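Transferrin (Manduca sexta, PDB 6WB6) transports iron, binding a single ferric ion per molecule together with a carbonate anion. Local coordinates at residues A[562-567]-A[575-580]; A[579-584]-A[647-652]; A[424-429]-A[583-588]; A[420-425]-A[595-600]; A[490-495]-A[518-523]. All coordinates share one frame; numbering follows the deposited sequence.

In the fold
All five contacts lie in the second transferrin-like half of the chain, away from the iron site. Contacts 3 and 4 are buried and share strand 422-428. Contact 3 pairs it with strand 587-590, and contact 4 packs helix 597-611 against it through a His-carboxylate hydrogen bond and a Val-Ile contact. Contact 2 shares Ala583 and Pro584 with contact 3 and is partly buried, with an aromatic ring but no hydrogen bond across it. Contact 1 shares Asn579 and Val580 with contact 2, joins two loops, is partly buried and is mostly polar. Contact 5 stands apart, about 40 Å from contact 4 between centres. It is a buried leucine and glycine contact flanked by a salt-bridge network.

Contact 1 (A[562-567]-A[575-580]); sequences LNRDAG and FATCNV
Thr577 is held by two side chains of the facing loop, Asn563 and Arg564. Its carbonyl oxygen O accepts from Asn563 ND2 at 2.7 Å and from Arg564 NE at 2.9 Å. The two donors reach it from opposite faces of the carbonyl plane. Arg564 NH2 also bonds Thr577 OG1 at 3.1 Å, close to the guanidinium plane, so the arginine meets the threonine side-on with two nitrogens. The same NH2 forms a salt bridge with Asp570, which helps fix the rotation of the group. The Arg564 chain is extended from CG to NE, and this carries the guanidinium across to the threonine.

Cys578 places its CB over one face of that guanidinium, and its SG is disulfide-bonded to Cys561. These are the loops on either side of short strand 569-570. Strand 569-570 pairs with strand 557-560 at the margin of a mixed sheet, and the disulfide ties the loop leaving it back to Cys561, just after strand 557-560.

Asn579 bonds through its backbone N to Asn563 OD1 at 2.9 Å. Both ends of the Asn563 amide are therefore used on the one facing segment, and the flat group is kept from flipping. The return bond, Asn563 N to Asn579 O at 2.8 Å, is bent and weak. The Asn579 side chain turns back along its own loop, where ND2 donates to Phe575 O at 2.9 Å in the carbonyl plane.

Val580 ends the walk with an apolar touch. Its CG2 lies 4.0 Å from Leu562 CD1, the two side chains running side by side.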
# COMPACT_ATOMS: atom_id res chain seq x y z
N LEU A 562 -25.11 -3.40 21.61
CA LEU A 562 -26.20 -2.47 21.36
C LEU A 562 -26.48 -2.29 19.87
O LEU A 562 -27.59 -1.86 19.50
CB LEU A 562 -25.89 -1.11 22.02
CG LEU A 562 -25.87 -1.13 23.56
CD1 LEU A 562 -25.26 0.13 24.18
CD2 LEU A 562 -27.29 -1.32 24.05
N ASN A 563 -25.54 -2.64 19.00
CA ASN A 563 -25.79 -2.54 17.56
C ASN A 563 -26.70 -3.64 17.04
O ASN A 563 -27.36 -3.46 16.02
CB ASN A 563 -24.50 -2.61 16.77
CG ASN A 563 -23.77 -3.90 16.99
OD1 ASN A 563 -23.57 -4.31 18.13
ND2 ASN A 563 -23.38 -4.57 15.91
N ARG A 564 -26.75 -4.80 17.70
CA ARG A 564 -27.50 -5.92 17.14
C ARG A 564 -28.98 -5.81 17.45
O ARG A 564 -29.38 -5.40 18.55
CB ARG A 564 -26.95 -7.24 17.68
CG ARG A 564 -25.49 -7.39 17.41
CD ARG A 564 -25.02 -8.74 17.88
NE ARG A 564 -23.61 -8.97 17.57
CZ ARG A 564 -22.90 -9.97 18.07
NH1 ARG A 564 -23.46 -10.84 18.91
NH2 ARG A 564 -21.63 -10.11 17.73
N ASP A 565 -29.81 -6.17 16.47
CA ASP A 565 -31.24 -6.25 16.69
C ASP A 565 -31.54 -7.08 17.94
O ASP A 565 -32.35 -6.68 18.79
CB ASP A 565 -31.93 -6.87 15.47
N ALA A 566 -30.86 -8.23 18.08
CA ALA A 566 -31.06 -9.13 19.20
C ALA A 566 -30.48 -8.62 20.51
O ALA A 566 -30.73 -9.24 21.55
CB ALA A 566 -30.43 -10.49 18.91
N GLY A 567 -29.69 -7.54 20.50
CA GLY A 567 -29.02 -7.17 21.74
C GLY A 567 -28.09 -8.28 22.21
O GLY A 567 -27.50 -9.02 21.41
N PHE A 575 -15.71 -6.58 19.01
CA PHE A 575 -16.21 -5.21 18.94
C PHE A 575 -16.69 -4.81 17.55
O PHE A 575 -17.68 -4.08 17.44
CB PHE A 575 -15.14 -4.23 19.44
CG PHE A 575 -13.85 -4.31 18.69
CD1 PHE A 575 -12.87 -5.20 19.07
CD2 PHE A 575 -13.62 -3.50 17.59
CE1 PHE A 575 -11.68 -5.28 18.38
CE2 PHE A 575 -12.43 -3.57 16.90
CZ PHE A 575 -11.46 -4.46 17.29
N ALA A 576 -16.04 -5.29 16.48
CA ALA A 576 -16.46 -4.88 15.14
C ALA A 576 -17.91 -5.25 14.82
O ALA A 576 -18.48 -4.69 13.89
CB ALA A 576 -15.55 -5.48 14.06
N THR A 577 -18.53 -6.16 15.58
CA THR A 577 -19.95 -6.47 15.37
C THR A 577 -20.76 -6.39 16.66
O THR A 577 -21.96 -6.71 16.65
CB THR A 577 -20.11 -7.86 14.74
OG1 THR A 577 -19.66 -8.86 15.67
CG2 THR A 577 -19.31 -7.96 13.45
N CYS A 578 -20.16 -5.97 17.77
CA CYS A 578 -20.79 -5.88 19.09
C CYS A 578 -20.34 -4.54 19.66
O CYS A 578 -19.29 -4.47 20.30
CB CYS A 578 -20.39 -7.04 20.00
SG CYS A 578 -21.24 -6.99 21.61
N ASN A 579 -21.13 -3.50 19.42
CA ASN A 579 -20.63 -2.15 19.59
C ASN A 579 -21.81 -1.19 19.69
O ASN A 579 -22.97 -1.59 19.59
CB ASN A 579 -19.73 -1.75 18.43
CG ASN A 579 -20.44 -1.87 17.08
OD1 ASN A 579 -21.36 -1.10 16.77
ND2 ASN A 579 -20.01 -2.84 16.26
N VAL A 580 -21.48 0.08 19.87
CA VAL A 580 -22.44 1.16 19.78
C VAL A 580 -22.38 1.83 18.42
O VAL A 580 -23.40 1.97 17.75
CB VAL A 580 -22.21 2.18 20.91
CG1 VAL A 580 -23.37 3.16 20.94
CG2 VAL A 580 -22.04 1.49 22.24

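Contact 2 (A[579-584]-A[647-652]); sequences NVAMAP and FEKFKT
Met582 and Pro584 meet Phe650 where the chain leaves strand 581-582, on one of the two connections that run between the sheets of the second half. In transferrins such paired crossings form the hinge between the two domains of a lobe, and this one probably does the same. A classic beta bulge precedes it, with Val580 and Ala581 both facing Ala438.

The Phe650 ring carries the contact. Pro584 CB sits over the middle of one face in a CH-pi contact, 4.2 Å from the ring centroid and 12° off the normal. Pro584 CD reaches the rim, 3.7 Å from Phe650 CE1. At the ring edge, Met582 O lies in plane, 3.2 Å from Phe650 CE1. Met582 also gives its methyl, with CE 3.4 Å from Phe650 CZ. Its chain runs straight out and then bends at the sulfur, chi3 84°, which brings CE to the CZ corner of the ring, on the other side of its plane from Pro584 CB. The two side chains cross at about a right angle.

Lys649 reaches toward the strand beside the ring. Its NZ is 3.7 Å from Ala581 CB, and no hydrogen bond is made across the two segments.

Helix 644-659 thus lies over the segment that leads from strand 581-582. Phe467 of helix 467-479 touches Ala581 and Pro584, Tyr437 of strand 437-443 touches Met582, and Phe647 continues the helix packing onto His422 and Pro423 of strand 422-428.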
# COMPACT_ATOMS: atom_id res chain seq x y z
N ASN A 579 -21.13 -3.50 19.42
CA ASN A 579 -20.63 -2.15 19.59
C ASN A 579 -21.81 -1.19 19.69
O ASN A 579 -22.97 -1.59 19.59
CB ASN A 579 -19.73 -1.75 18.43
CG ASN A 579 -20.44 -1.87 17.08
OD1 ASN A 579 -21.36 -1.10 16.77
ND2 ASN A 579 -20.01 -2.84 16.26
N VAL A 580 -21.48 0.08 19.87
CA VAL A 580 -22.44 1.16 19.78
C VAL A 580 -22.38 1.83 18.42
O VAL A 580 -23.40 1.97 17.75
CB VAL A 580 -22.21 2.18 20.91
CG1 VAL A 580 -23.37 3.16 20.94
CG2 VAL A 580 -22.04 1.49 22.24
N ALA A 581 -21.19 2.26 18.02
CA ALA A 581 -21.00 2.86 16.71
C ALA A 581 -19.57 2.61 16.28
O ALA A 581 -18.66 2.51 17.11
CB ALA A 581 -21.27 4.38 16.71
N MET A 582 -19.38 2.54 14.97
CA MET A 582 -18.04 2.63 14.43
C MET A 582 -17.49 4.02 14.69
O MET A 582 -18.22 5.02 14.64
CB MET A 582 -18.06 2.34 12.93
CG MET A 582 -16.67 2.18 12.36
SD MET A 582 -16.70 1.77 10.62
CE MET A 582 -16.86 3.41 9.98
N ALA A 583 -16.21 4.09 14.97
CA ALA A 583 -15.57 5.34 15.34
C ALA A 583 -14.92 5.97 14.13
O ALA A 583 -14.24 5.27 13.36
CB ALA A 583 -14.52 5.09 16.42
N PRO A 584 -15.09 7.27 13.89
CA PRO A 584 -14.35 7.89 12.78
C PRO A 584 -12.86 7.82 13.07
O PRO A 584 -12.40 8.25 14.12
CB PRO A 584 -14.89 9.33 12.76
CG PRO A 584 -15.41 9.55 14.13
CD PRO A 584 -15.91 8.24 14.62
N PHE A 647 -20.10 7.11 6.09
CA PHE A 647 -20.15 8.56 5.96
C PHE A 647 -21.49 9.10 6.44
O PHE A 647 -21.55 10.00 7.29
CB PHE A 647 -19.94 8.96 4.50
CG PHE A 647 -19.96 10.46 4.27
CD1 PHE A 647 -19.58 11.33 5.28
CD2 PHE A 647 -20.36 10.97 3.05
CE1 PHE A 647 -19.59 12.70 5.06
CE2 PHE A 647 -20.36 12.33 2.82
CZ PHE A 647 -19.98 13.20 3.83
N GLU A 648 -22.58 8.55 5.90
CA GLU A 648 -23.89 9.10 6.20
C GLU A 648 -24.24 8.93 7.66
O GLU A 648 -24.78 9.85 8.28
CB GLU A 648 -24.93 8.45 5.29
CG GLU A 648 -24.70 8.92 3.88
CD GLU A 648 -25.59 8.25 2.85
OE1 GLU A 648 -26.25 7.23 3.17
OE2 GLU A 648 -25.60 8.77 1.71
N LYS A 649 -23.87 7.79 8.25
CA LYS A 649 -24.06 7.64 9.68
C LYS A 649 -23.25 8.67 10.47
O LYS A 649 -23.74 9.25 11.44
CB LYS A 649 -23.70 6.22 10.12
CG LYS A 649 -23.72 6.11 11.63
CD LYS A 649 -24.12 4.77 12.16
CE LYS A 649 -24.40 4.87 13.65
NZ LYS A 649 -24.03 3.60 14.32
N PHE A 650 -22.00 8.92 10.06
CA PHE A 650 -21.19 9.92 10.77
C PHE A 650 -21.84 11.30 10.67
O PHE A 650 -21.79 12.08 11.63
CB PHE A 650 -19.76 9.96 10.22
CG PHE A 650 -18.93 8.74 10.56
CD1 PHE A 650 -19.05 8.11 11.79
CD2 PHE A 650 -18.05 8.21 9.64
CE1 PHE A 650 -18.29 7.00 12.09
CE2 PHE A 650 -17.31 7.10 9.93
CZ PHE A 650 -17.43 6.50 11.15
N LYS A 651 -22.46 11.61 9.54
CA LYS A 651 -23.15 12.89 9.40
C LYS A 651 -24.37 12.96 10.31
O LYS A 651 -24.66 14.02 10.88
CB LYS A 651 -23.57 13.12 7.95
CG LYS A 651 -22.41 13.46 7.04
CD LYS A 651 -22.90 14.01 5.72
CE LYS A 651 -23.75 13.00 4.97
NZ LYS A 651 -23.65 13.23 3.52
N THR A 652 -25.10 11.86 10.45
CA THR A 652 -26.28 11.90 11.31
C THR A 652 -25.85 12.09 12.76
O THR A 652 -26.43 12.91 13.49
CB THR A 652 -27.12 10.63 11.15
OG1 THR A 652 -27.47 10.46 9.76
CG2 THR A 652 -28.42 10.71 11.97

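Contact 3 (A[424-429]-A[583-588]); sequences VFHEVY and APSRTW
Trp588 and Phe425 lie with near-parallel, slid-apart rings on one side of an antiparallel strand pair, and Glu427 packs at the edge of the indole. The Phe425 ring faces the five-membered ring of Trp588, planes at 14° and centroids 4.7 Å apart. The rings barely overlap. Trp588 CB adds a CH-pi contact over the face of the Phe425 ring, 3.8 Å from its centroid. With CG between the backbone N and the carbonyl carbon, chi1 61°, Phe425 swings its ring across to the facing strand.

The two residues are also a hydrogen-bonded pair of the ladder. Trp588 N donates to Phe425 O at 2.9 Å, and Val424 N to Trp588 O at 2.8 Å.

Glu427 lays its CG 3.6 Å from Trp588 CH2. Its OE2 comes to the edge of the indole and bonds Asn633 N. The Arg586 chain runs alongside, but its guanidinium is too far for a salt bridge with Glu427 and is paired with Asp408 instead. The Glu427 backbone is held at both polar atoms. Its N donates to Arg586 O at 2.9 Å, and its O takes the Ser585 hydroxyl, OG to O 2.7 Å, on a lone pair. Ser585 CB in turn meets the edge of the Tyr429 ring.

Strands 422-428 and 587-590 are the middle pair of a four-stranded antiparallel sheet. Strand 405-407 lies beyond 587-590 and strand 638-641 beyond 422-428, while helix 597-611 packs on Val424 and Phe425.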
# COMPACT_ATOMS: atom_id res chain seq x y z
N VAL A 424 -13.09 9.83 1.44
CA VAL A 424 -12.68 8.94 0.36
C VAL A 424 -12.09 7.65 0.90
O VAL A 424 -12.40 6.56 0.41
CB VAL A 424 -11.69 9.64 -0.59
CG1 VAL A 424 -11.12 8.64 -1.64
CG2 VAL A 424 -12.35 10.80 -1.28
N PHE A 425 -11.21 7.76 1.90
CA PHE A 425 -10.64 6.59 2.55
C PHE A 425 -10.19 7.01 3.94
O PHE A 425 -10.02 8.20 4.22
CB PHE A 425 -9.47 6.00 1.76
CG PHE A 425 -8.32 6.95 1.59
CD1 PHE A 425 -8.27 7.81 0.51
CD2 PHE A 425 -7.30 7.00 2.53
CE1 PHE A 425 -7.22 8.70 0.36
CE2 PHE A 425 -6.26 7.88 2.38
CZ PHE A 425 -6.21 8.73 1.29
N HIS A 426 -10.05 6.01 4.80
CA HIS A 426 -9.77 6.21 6.21
C HIS A 426 -8.74 5.19 6.67
O HIS A 426 -8.45 4.21 5.97
CB HIS A 426 -11.05 6.07 7.03
CG HIS A 426 -11.69 4.73 6.89
ND1 HIS A 426 -12.76 4.51 6.05
CD2 HIS A 426 -11.38 3.53 7.44
CE1 HIS A 426 -13.11 3.23 6.13
NE2 HIS A 426 -12.27 2.62 6.96
N GLU A 427 -8.18 5.44 7.86
CA GLU A 427 -7.24 4.54 8.50
C GLU A 427 -7.96 3.34 9.10
O GLU A 427 -9.09 3.44 9.58
CB GLU A 427 -6.44 5.26 9.59
CG GLU A 427 -5.40 6.17 9.03
CD GLU A 427 -4.50 6.82 10.06
OE1 GLU A 427 -4.80 6.77 11.28
OE2 GLU A 427 -3.51 7.41 9.64
N VAL A 428 -7.30 2.20 9.03
CA VAL A 428 -7.73 1.03 9.77
C VAL A 428 -6.60 0.61 10.70
O VAL A 428 -5.43 0.91 10.47
CB VAL A 428 -8.17 -0.13 8.86
CG1 VAL A 428 -9.44 0.24 8.14
CG2 VAL A 428 -7.07 -0.52 7.90
N TYR A 429 -6.97 -0.11 11.75
CA TYR A 429 -6.06 -0.37 12.85
C TYR A 429 -6.13 -1.84 13.26
O TYR A 429 -6.98 -2.60 12.80
CB TYR A 429 -6.39 0.53 14.03
CG TYR A 429 -6.49 1.98 13.66
CD1 TYR A 429 -5.36 2.71 13.36
CD2 TYR A 429 -7.72 2.61 13.60
CE1 TYR A 429 -5.44 4.05 13.03
CE2 TYR A 429 -7.81 3.96 13.26
CZ TYR A 429 -6.67 4.66 12.98
OH TYR A 429 -6.71 5.98 12.63
N ALA A 583 -16.21 4.09 14.97
CA ALA A 583 -15.57 5.34 15.34
C ALA A 583 -14.92 5.97 14.13
O ALA A 583 -14.24 5.27 13.36
CB ALA A 583 -14.52 5.09 16.42
N PRO A 584 -15.09 7.27 13.89
CA PRO A 584 -14.35 7.89 12.78
C PRO A 584 -12.86 7.82 13.07
O PRO A 584 -12.40 8.25 14.12
CB PRO A 584 -14.89 9.33 12.76
CG PRO A 584 -15.41 9.55 14.13
CD PRO A 584 -15.91 8.24 14.62
N SER A 585 -12.13 7.23 12.14
CA SER A 585 -10.67 7.20 12.18
C SER A 585 -10.16 8.31 11.28
O SER A 585 -10.91 8.84 10.46
CB SER A 585 -10.11 5.86 11.68
OG SER A 585 -10.12 5.81 10.26
N ARG A 586 -8.89 8.66 11.44
CA ARG A 586 -8.32 9.66 10.55
C ARG A 586 -8.80 9.36 9.13
O ARG A 586 -8.65 8.24 8.64
CB ARG A 586 -6.80 9.66 10.60
CG ARG A 586 -6.18 10.50 9.53
CD ARG A 586 -4.70 10.76 9.82
NE ARG A 586 -4.52 11.56 11.02
CZ ARG A 586 -3.34 11.86 11.56
NH1 ARG A 586 -2.20 11.44 11.02
NH2 ARG A 586 -3.30 12.59 12.66
N THR A 587 -9.36 10.38 8.49
CA THR A 587 -10.08 10.26 7.22
C THR A 587 -9.59 11.31 6.24
O THR A 587 -9.41 12.47 6.62
CB THR A 587 -11.56 10.48 7.40
OG1 THR A 587 -12.09 9.49 8.28
CG2 THR A 587 -12.24 10.41 6.09
N TRP A 588 -9.41 10.91 4.99
CA TRP A 588 -9.06 11.84 3.92
C TRP A 588 -10.31 12.20 3.15
O TRP A 588 -11.10 11.32 2.78
CB TRP A 588 -7.97 11.26 3.01
CG TRP A 588 -6.66 11.22 3.74
CD1 TRP A 588 -5.62 12.08 3.60
CD2 TRP A 588 -6.26 10.26 4.74
NE1 TRP A 588 -4.59 11.73 4.45
CE2 TRP A 588 -4.97 10.62 5.17
CE3 TRP A 588 -6.86 9.13 5.31
CZ2 TRP A 588 -4.27 9.90 6.15
CZ3 TRP A 588 -6.15 8.40 6.28
CH2 TRP A 588 -4.89 8.80 6.70

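Contact 4 (A[420-425]-A[595-600]); sequences NLHPVF and LSDVSI
His422 and Asp597 are hydrogen-bonded between strand 422-428 and the start of helix 597-611. His422 NE2 donates to Asp597 OD1 at 2.7 Å with an angle of 156° at the hydrogen. The acceptor lies in the ring plane and uses its syn lone pair. Ring and carboxylate approach from opposite directions, their planes turned 31° apart. This is a His-carboxylate hydrogen bond. The imidazole gets there because CG sits between the backbone N and the carbonyl carbon, chi1 73°.

A second polar feature belongs to the helix itself. Ser596 is its N-cap, and Ser596 OG accepts from Ser599 N at 2.9 Å. Asp597 follows in the first turn, where the helix N-terminus would probably help to stabilise its negative charge.

The packing contacts centre on Val424. Ile600 is its apolar partner, with Val424 CG1 3.8 Å from Ile600 CG2 and the two side chains crossing at about a right angle. The same CG1 lies 3.7 Å from Asp597 O. The other branch, CG2, rests 3.7 Å from Asp597 OD1, beside the carboxylate. Phe425 CE1 adds a looser touch on Ile600.

Helix 597-611 thus packs on the four-stranded sheet, beginning with its first turn. Ala590 of strand 587-590 lies beside both Val424 and Ile600. Farther along the helix, Ala601 touches Val424 and Phe425, and Pro604 touches Phe425. Phe647 of helix 644-659 touches His422 and Pro423.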
# COMPACT_ATOMS: atom_id res chain seq x y z
N ASN A 420 -18.40 21.17 2.01
CA ASN A 420 -19.00 20.25 1.05
C ASN A 420 -17.99 19.23 0.54
O ASN A 420 -17.91 18.92 -0.66
CB ASN A 420 -19.62 21.02 -0.11
CG ASN A 420 -20.62 20.21 -0.86
OD1 ASN A 420 -21.11 19.19 -0.35
ND2 ASN A 420 -20.93 20.64 -2.09
N LEU A 421 -17.19 18.70 1.46
CA LEU A 421 -16.28 17.61 1.17
C LEU A 421 -16.90 16.30 1.63
O LEU A 421 -17.89 16.28 2.36
CB LEU A 421 -14.94 17.83 1.87
CG LEU A 421 -14.31 19.19 1.57
CD1 LEU A 421 -13.10 19.41 2.49
CD2 LEU A 421 -13.91 19.24 0.12
N HIS A 422 -16.27 15.19 1.24
CA HIS A 422 -16.78 13.88 1.59
C HIS A 422 -15.61 12.91 1.76
O HIS A 422 -14.58 13.05 1.08
CB HIS A 422 -17.74 13.37 0.50
CG HIS A 422 -17.05 12.96 -0.77
ND1 HIS A 422 -16.74 13.86 -1.77
CD2 HIS A 422 -16.63 11.75 -1.20
CE1 HIS A 422 -16.16 13.22 -2.77
NE2 HIS A 422 -16.08 11.94 -2.45
N PRO A 423 -15.75 11.92 2.62
CA PRO A 423 -14.61 11.02 2.89
C PRO A 423 -14.37 10.09 1.72
O PRO A 423 -15.31 9.63 1.08
CB PRO A 423 -15.04 10.25 4.13
CG PRO A 423 -16.51 10.34 4.18
CD PRO A 423 -16.92 11.60 3.44
N VAL A 424 -13.09 9.83 1.44
CA VAL A 424 -12.68 8.94 0.36
C VAL A 424 -12.09 7.65 0.90
O VAL A 424 -12.40 6.56 0.41
CB VAL A 424 -11.69 9.64 -0.59
CG1 VAL A 424 -11.12 8.64 -1.64
CG2 VAL A 424 -12.35 10.80 -1.28
N PHE A 425 -11.21 7.76 1.90
CA PHE A 425 -10.64 6.59 2.55
C PHE A 425 -10.19 7.01 3.94
O PHE A 425 -10.02 8.20 4.22
CB PHE A 425 -9.47 6.00 1.76
CG PHE A 425 -8.32 6.95 1.59
CD1 PHE A 425 -8.27 7.81 0.51
CD2 PHE A 425 -7.30 7.00 2.53
CE1 PHE A 425 -7.22 8.70 0.36
CE2 PHE A 425 -6.26 7.88 2.38
CZ PHE A 425 -6.21 8.73 1.29
N LEU A 595 -11.54 15.14 -9.10
CA LEU A 595 -11.07 13.77 -9.25
C LEU A 595 -12.10 12.81 -8.66
O LEU A 595 -12.72 13.09 -7.63
CB LEU A 595 -9.71 13.58 -8.57
CG LEU A 595 -8.48 14.18 -9.26
CD1 LEU A 595 -8.43 15.67 -9.09
CD2 LEU A 595 -7.21 13.64 -8.68
N SER A 596 -12.31 11.68 -9.34
CA SER A 596 -13.18 10.64 -8.81
C SER A 596 -12.59 10.07 -7.52
O SER A 596 -11.39 10.19 -7.26
CB SER A 596 -13.35 9.50 -9.81
OG SER A 596 -12.15 8.77 -9.92
N ASP A 597 -13.45 9.45 -6.70
CA ASP A 597 -12.96 8.80 -5.49
C ASP A 597 -11.94 7.71 -5.83
O ASP A 597 -10.94 7.54 -5.12
CB ASP A 597 -14.14 8.24 -4.70
CG ASP A 597 -14.95 9.35 -4.03
OD1 ASP A 597 -14.59 10.52 -4.23
OD2 ASP A 597 -15.94 9.07 -3.31
N VAL A 598 -12.15 6.98 -6.93
CA VAL A 598 -11.18 5.98 -7.36
C VAL A 598 -9.83 6.64 -7.65
O VAL A 598 -8.78 6.22 -7.13
CB VAL A 598 -11.74 5.20 -8.57
CG1 VAL A 598 -10.69 4.33 -9.22
CG2 VAL A 598 -12.95 4.37 -8.12
N SER A 599 -9.84 7.71 -8.43
CA SER A 599 -8.59 8.39 -8.74
C SER A 599 -7.88 8.91 -7.49
O SER A 599 -6.65 8.92 -7.43
CB SER A 599 -8.85 9.53 -9.73
OG SER A 599 -8.96 9.02 -11.04
N ILE A 600 -8.65 9.30 -6.47
CA ILE A 600 -8.06 9.88 -5.26
C ILE A 600 -7.55 8.80 -4.32
O ILE A 600 -6.46 8.92 -3.73
CB ILE A 600 -9.09 10.78 -4.57
CG1 ILE A 600 -9.28 12.06 -5.42
CG2 ILE A 600 -8.67 11.10 -3.15
CD1 ILE A 600 -10.19 13.08 -4.78

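Contact 5 (A[490-495]-A[518-523]); sequences KNLGEF and SKLKKQ
Glu494 holds two lysines with its carboxylate, one on its own helix and one across the contact. The shortest polar bond is Lys490 NZ to Glu494 OE2, 2.8 Å, one turn apart on helix 488-495. Lys519 NZ comes to the other oxygen, Glu494 OE1, at 3.3 Å, a salt bridge with only a weak hydrogen bond. Together the three residues form a salt-bridge network beside the apolar contact. The shared carboxylate probably eases the repulsion between the lysines.

Here the end of helix 488-495 packs against a 3-10 turn, 518-520, in the loop that follows strand 499-501 of the mixed sheet. Backbone hydrogen bonds between Lys519 and Ser500 and between Leu520 and Leu502 tie this loop to the chain around that strand.

Gly493 lets the turn come close, since it brings no side chain to the interface. The Lys519 chain passes over it, with CD 3.4 Å from Gly493 O, and bends at chi3, -75°, on its way to the carboxylate. Leu492, which also packs on Leu474 and Leu477 of helix 467-479, sets its CD2 3.9 Å from Leu520 CD2. That same Leu520 methyl lies 3.5 Å from Gly493 CA.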
# COMPACT_ATOMS: atom_id res chain seq x y z
N LYS A 490 -27.84 16.74 29.91
CA LYS A 490 -28.70 16.56 31.08
C LYS A 490 -29.54 15.29 30.92
O LYS A 490 -29.64 14.48 31.84
CB LYS A 490 -29.60 17.78 31.29
CG LYS A 490 -30.55 17.63 32.49
CD LYS A 490 -31.64 18.71 32.54
CE LYS A 490 -32.42 18.66 33.86
NZ LYS A 490 -33.31 17.47 34.02
N ASN A 491 -30.12 15.12 29.77
CA ASN A 491 -31.03 13.98 29.60
C ASN A 491 -30.26 12.69 29.65
O ASN A 491 -30.85 11.75 30.15
CB ASN A 491 -31.86 14.08 28.36
CG ASN A 491 -33.08 14.90 28.59
OD1 ASN A 491 -33.83 14.65 29.50
ND2 ASN A 491 -33.28 15.88 27.76
N LEU A 492 -29.05 12.64 29.08
CA LEU A 492 -28.22 11.46 29.29
C LEU A 492 -28.15 11.16 30.77
O LEU A 492 -28.38 10.02 31.20
CB LEU A 492 -26.81 11.67 28.73
CG LEU A 492 -25.85 10.50 29.03
CD1 LEU A 492 -26.32 9.23 28.33
CD2 LEU A 492 -24.41 10.83 28.64
N GLY A 493 -27.85 12.19 31.57
CA GLY A 493 -27.78 12.02 33.00
C GLY A 493 -29.08 11.48 33.57
O GLY A 493 -29.07 10.64 34.47
N GLU A 494 -30.21 11.92 33.01
CA GLU A 494 -31.49 11.45 33.50
C GLU A 494 -31.77 10.01 33.07
O GLU A 494 -32.53 9.32 33.75
CB GLU A 494 -32.62 12.37 33.04
CG GLU A 494 -32.45 13.84 33.48
CD GLU A 494 -32.53 14.06 34.99
OE1 GLU A 494 -32.72 13.08 35.74
OE2 GLU A 494 -32.39 15.23 35.44
N PHE A 495 -31.17 9.53 31.98
CA PHE A 495 -31.31 8.11 31.67
C PHE A 495 -30.50 7.25 32.64
O PHE A 495 -31.03 6.32 33.25
CB PHE A 495 -30.89 7.82 30.24
CG PHE A 495 -30.99 6.36 29.88
CD1 PHE A 495 -29.97 5.48 30.20
CD2 PHE A 495 -32.11 5.88 29.24
CE1 PHE A 495 -30.07 4.11 29.88
CE2 PHE A 495 -32.21 4.52 28.91
CZ PHE A 495 -31.17 3.64 29.25
N SER A 518 -24.54 17.82 36.47
CA SER A 518 -23.85 17.33 37.66
C SER A 518 -23.96 15.82 37.83
O SER A 518 -23.07 15.21 38.44
CB SER A 518 -24.40 18.02 38.92
OG SER A 518 -25.82 18.07 38.91
N LYS A 519 -25.04 15.20 37.33
CA LYS A 519 -25.17 13.75 37.45
C LYS A 519 -24.10 13.01 36.66
O LYS A 519 -23.77 11.87 37.00
CB LYS A 519 -26.57 13.32 36.98
CG LYS A 519 -27.09 12.04 37.64
CD LYS A 519 -28.62 11.97 37.59
CE LYS A 519 -29.22 12.93 38.61
NZ LYS A 519 -30.42 13.63 38.10
N LEU A 520 -23.56 13.63 35.62
CA LEU A 520 -22.63 12.98 34.71
C LEU A 520 -21.19 12.97 35.19
O LEU A 520 -20.33 12.41 34.52
CB LEU A 520 -22.74 13.65 33.35
CG LEU A 520 -24.16 13.40 32.83
CD1 LEU A 520 -24.47 14.37 31.75
CD2 LEU A 520 -24.35 11.96 32.32
N LYS A 521 -20.90 13.57 36.35
CA LYS A 521 -19.61 13.41 37.00
C LYS A 521 -19.78 12.79 38.37
O LYS A 521 -18.83 12.74 39.14
CB LYS A 521 -18.87 14.75 37.10
N LYS A 522 -20.99 12.32 38.69
CA LYS A 522 -21.28 11.90 40.06
C LYS A 522 -20.48 10.67 40.45
O LYS A 522 -20.08 10.54 41.61
CB LYS A 522 -22.79 11.65 40.21
CG LYS A 522 -23.23 11.43 41.65
CD LYS A 522 -24.73 11.71 41.87
CE LYS A 522 -25.58 10.50 41.57
NZ LYS A 522 -25.39 9.44 42.61
N GLN A 523 -20.24 9.75 39.51
CA GLN A 523 -19.62 8.46 39.81
C GLN A 523 -18.12 8.45 39.59
O GLN A 523 -17.50 7.38 39.63
CB GLN A 523 -20.24 7.36 38.96
CG GLN A 523 -21.70 7.15 39.23
CD GLN A 523 -21.93 6.81 40.67
OE1 GLN A 523 -22.52 7.59 41.41
NE2 GLN A 523 -21.43 5.67 41.08